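Stage II sporulation E family protein (Thermanaerovibrio acidaminovorans, PDB 3RNR) is of uncharacterised function but belongs to the PP2C-type phosphatase family, and so probably removes phosphate groups from phosphorylated proteins in a metal-dependent reaction. Local coordinates at residues E27-A32 with A56-W60. Residues are numbered along the deposited sequence; the frame is centred on the assembly and turned at random.
Sequences EAAQRA and AVHRW
Arg-31 lays its guanidinium over one face of the Trp-60 indole, the two planes 28° apart. The cation sits above the five-membered ring, with Arg-31 CZ 3.9 Å from its centroid, and Arg-31 NE comes down to 3.4 Å from Trp-60 CD1. Arg-31 CD rests over the same ring as a CH-pi contact, so methylene and charge share the stack. The bend at chi2 (92°) turns the arginine chain along its own helix toward Glu-27, whose carbonyl O accepts a weak hydrogen bond from Arg-31 NH1. The six-membered ring of Trp-60 reaches the preceding turn of 27-32: its CZ2 packs on Glu-27 CB at 3.6 Å, and its CZ3 on Ala-28 CB at 3.8 Å. At the indole edge, in the ring plane, Trp-60 NE1 donates to a water whose O is 3.2 Å away and which is linked weakly to Glu-27 OE1. That carboxylate oxygen forms a salt bridge with Arg-24 and, like Arg-31 NH1, binds a glycerol probably from the crystallisation liquor. One turn back, Val-57 holds CG2 anti to its carbonyl carbon, directed at the 27-32 backbone, where it lies 3.3 Å from Ala-28 O and also touches Arg-31 CB and Ala-32. The contact joins helices 25-41 and 46-63, inclined at 135° here with axes 9.0 Å apart. They form a helical layer of the PP2C alpha-beta-beta-alpha sandwich; beneath it, Ala-32 packs on Val-16 of strand 10-18, while Thr-70 touches Ala-28 and Trp-60.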
ATOM      1  N   GLU B  27      17.080   3.348  -1.941  1.00 26.55           N
ATOM      2  CA  GLU B  27      17.220   2.229  -1.022  1.00 27.77           C
ATOM      3  C   GLU B  27      16.786   2.596   0.394  1.00 26.30           C
ATOM      4  O   GLU B  27      16.197   1.774   1.087  1.00 25.28           O
ATOM      5  CB  GLU B  27      18.666   1.712  -1.019  1.00 30.30           C
ATOM      6  CG  GLU B  27      19.072   1.073  -2.334  1.00 37.31           C
ATOM      7  CD  GLU B  27      20.534   0.643  -2.340  1.00 46.87           C
ATOM      8  OE1 GLU B  27      20.852  -0.373  -1.696  1.00 50.09           O
ATOM      9  OE2 GLU B  27      21.360   1.330  -2.971  1.00 42.16           O
ATOM     10  N   ALA B  28      17.090   3.812   0.839  1.00 23.73           N
ATOM     11  CA  ALA B  28      16.580   4.283   2.131  1.00 24.70           C
ATOM     12  C   ALA B  28      15.050   4.326   2.131  1.00 29.90           C
ATOM     13  O   ALA B  28      14.403   3.901   3.091  1.00 27.47           O
ATOM     14  CB  ALA B  28      17.118   5.671   2.445  1.00 20.99           C
ATOM     15  N   ALA B  29      14.486   4.880   1.063  1.00 22.29           N
ATOM     16  CA  ALA B  29      13.039   4.995   0.937  1.00 24.97           C
ATOM     17  C   ALA B  29      12.389   3.614   0.952  1.00 25.21           C
ATOM     18  O   ALA B  29      11.335   3.438   1.559  1.00 26.41           O
ATOM     19  CB  ALA B  29      12.665   5.746  -0.326  1.00 25.19           C
ATOM     20  N   GLN B  30      13.026   2.626   0.318  1.00 26.20           N
ATOM     21  CA  GLN B  30      12.471   1.270   0.335  1.00 27.09           C
ATOM     22  C   GLN B  30      12.351   0.714   1.743  1.00 25.58           C
ATOM     23  O   GLN B  30      11.355   0.083   2.077  1.00 27.84           O
ATOM     24  CB  GLN B  30      13.303   0.322  -0.534  1.00 28.62           C
ATOM     25  CG  GLN B  30      13.148   0.600  -2.013  1.00 28.22           C
ATOM     26  CD  GLN B  30      14.251  -0.005  -2.839  1.00 35.04           C
ATOM     27  OE1 GLN B  30      15.132  -0.693  -2.317  1.00 32.55           O
ATOM     28  NE2 GLN B  30      14.220   0.258  -4.136  1.00 31.10           N
ATOM     29  N   ARG B  31      13.375   0.923   2.569  1.00 24.74           N
ATOM     30  CA  ARG B  31      13.324   0.411   3.935  1.00 25.93           C
ATOM     31  C   ARG B  31      12.255   1.124   4.721  1.00 24.02           C
ATOM     32  O   ARG B  31      11.551   0.512   5.518  1.00 25.58           O
ATOM     33  CB  ARG B  31      14.661   0.593   4.659  1.00 26.81           C
ATOM     34  CG  ARG B  31      15.592  -0.578   4.473  1.00 36.53           C
ATOM     35  CD  ARG B  31      16.492  -0.374   3.290  1.00 37.71           C
ATOM     36  NE  ARG B  31      17.319  -1.550   3.082  1.00 41.87           N
ATOM     37  CZ  ARG B  31      17.651  -2.015   1.885  1.00 55.27           C
ATOM     38  NH1 ARG B  31      17.242  -1.382   0.791  1.00 50.92           N
ATOM     39  NH2 ARG B  31      18.398  -3.108   1.788  1.00 54.31           N
ATOM     40  N   ALA B  32      12.141   2.425   4.508  1.00 21.86           N
ATOM     41  CA  ALA B  32      11.134   3.202   5.223  1.00 26.74           C
ATOM     42  C   ALA B  32       9.719   2.777   4.829  1.00 26.45           C
ATOM     43  O   ALA B  32       8.851   2.597   5.672  1.00 26.10           O
ATOM     44  CB  ALA B  32      11.347   4.713   4.981  1.00 21.42           C
ATOM     45  N   ALA B  56      14.578   0.872  10.840  1.00 26.82           N
ATOM     46  CA  ALA B  56      15.029   0.110   9.677  1.00 32.30           C
ATOM     47  C   ALA B  56      16.088   0.842   8.865  1.00 29.34           C
ATOM     48  O   ALA B  56      17.085   0.249   8.454  1.00 34.56           O
ATOM     49  CB  ALA B  56      13.849  -0.268   8.778  1.00 30.08           C
ATOM     50  N   VAL B  57      15.867   2.125   8.610  1.00 26.38           N
ATOM     51  CA  VAL B  57      16.841   2.889   7.840  1.00 27.14           C
ATOM     52  C   VAL B  57      18.136   3.077   8.642  1.00 35.72           C
ATOM     53  O   VAL B  57      19.238   2.922   8.113  1.00 32.45           O
ATOM     54  CB  VAL B  57      16.262   4.240   7.352  1.00 25.14           C
ATOM     55  CG1 VAL B  57      17.353   5.097   6.721  1.00 25.28           C
ATOM     56  CG2 VAL B  57      15.138   3.983   6.328  1.00 23.91           C
ATOM     57  N   HIS B  58      17.990   3.389   9.925  1.00 29.28           N
ATOM     58  CA  HIS B  58      19.140   3.599  10.805  1.00 36.09           C
ATOM     59  C   HIS B  58      20.038   2.350  10.854  1.00 37.51           C
ATOM     60  O   HIS B  58      21.269   2.437  10.762  1.00 40.82           O
ATOM     61  CB  HIS B  58      18.635   3.958  12.208  1.00 35.08           C
ATOM     62  CG  HIS B  58      19.692   4.482  13.133  1.00 38.81           C
ATOM     63  ND1 HIS B  58      20.666   3.681  13.684  1.00 44.02           N
ATOM     64  CD2 HIS B  58      19.897   5.725  13.638  1.00 32.41           C
ATOM     65  CE1 HIS B  58      21.440   4.406  14.476  1.00 44.61           C
ATOM     66  NE2 HIS B  58      20.991   5.650  14.466  1.00 41.54           N
ATOM     67  N   ARG B  59      19.403   1.195  11.000  1.00 37.06           N
ATOM     68  CA  ARG B  59      20.086  -0.096  11.097  1.00 41.46           C
ATOM     69  C   ARG B  59      20.841  -0.398   9.797  1.00 44.40           C
ATOM     70  O   ARG B  59      22.041  -0.692   9.806  1.00 44.95           O
ATOM     71  CB  ARG B  59      19.024  -1.167  11.396  1.00 47.61           C
ATOM     72  CG  ARG B  59      19.488  -2.558  11.808  1.00 51.85           C
ATOM     73  CD  ARG B  59      18.326  -3.337  12.493  1.00 69.95           C
ATOM     74  NE  ARG B  59      17.049  -3.274  11.756  1.00 77.41           N
ATOM     75  CZ  ARG B  59      15.861  -2.972  12.293  1.00 71.15           C
ATOM     76  NH1 ARG B  59      15.760  -2.700  13.589  1.00 73.02           N
ATOM     77  NH2 ARG B  59      14.762  -2.939  11.537  1.00 49.31           N
ATOM     78  N   TRP B  60      20.129  -0.311   8.677  1.00 36.74           N
ATOM     79  CA  TRP B  60      20.713  -0.488   7.346  1.00 38.11           C
ATOM     80  C   TRP B  60      21.853   0.508   7.030  1.00 42.15           C
ATOM     81  O   TRP B  60      22.910   0.118   6.525  1.00 42.08           O
ATOM     82  CB  TRP B  60      19.598  -0.384   6.295  1.00 35.18           C
ATOM     83  CG  TRP B  60      20.081  -0.213   4.891  1.00 34.93           C
ATOM     84  CD1 TRP B  60      20.581  -1.186   4.069  1.00 42.65           C
ATOM     85  CD2 TRP B  60      20.089   1.001   4.126  1.00 35.64           C
ATOM     86  NE1 TRP B  60      20.906  -0.650   2.846  1.00 44.49           N
ATOM     87  CE2 TRP B  60      20.614   0.690   2.853  1.00 39.80           C
ATOM     88  CE3 TRP B  60      19.700   2.318   4.393  1.00 30.46           C
ATOM     89  CZ2 TRP B  60      20.771   1.651   1.854  1.00 35.99           C
ATOM     90  CZ3 TRP B  60      19.854   3.266   3.404  1.00 28.13           C
ATOM     91  CH2 TRP B  60      20.380   2.928   2.146  1.00 31.16           C
TER
HETATM   92  O   HOH W   1      21.794  -2.778   0.614  1.00 63.19           O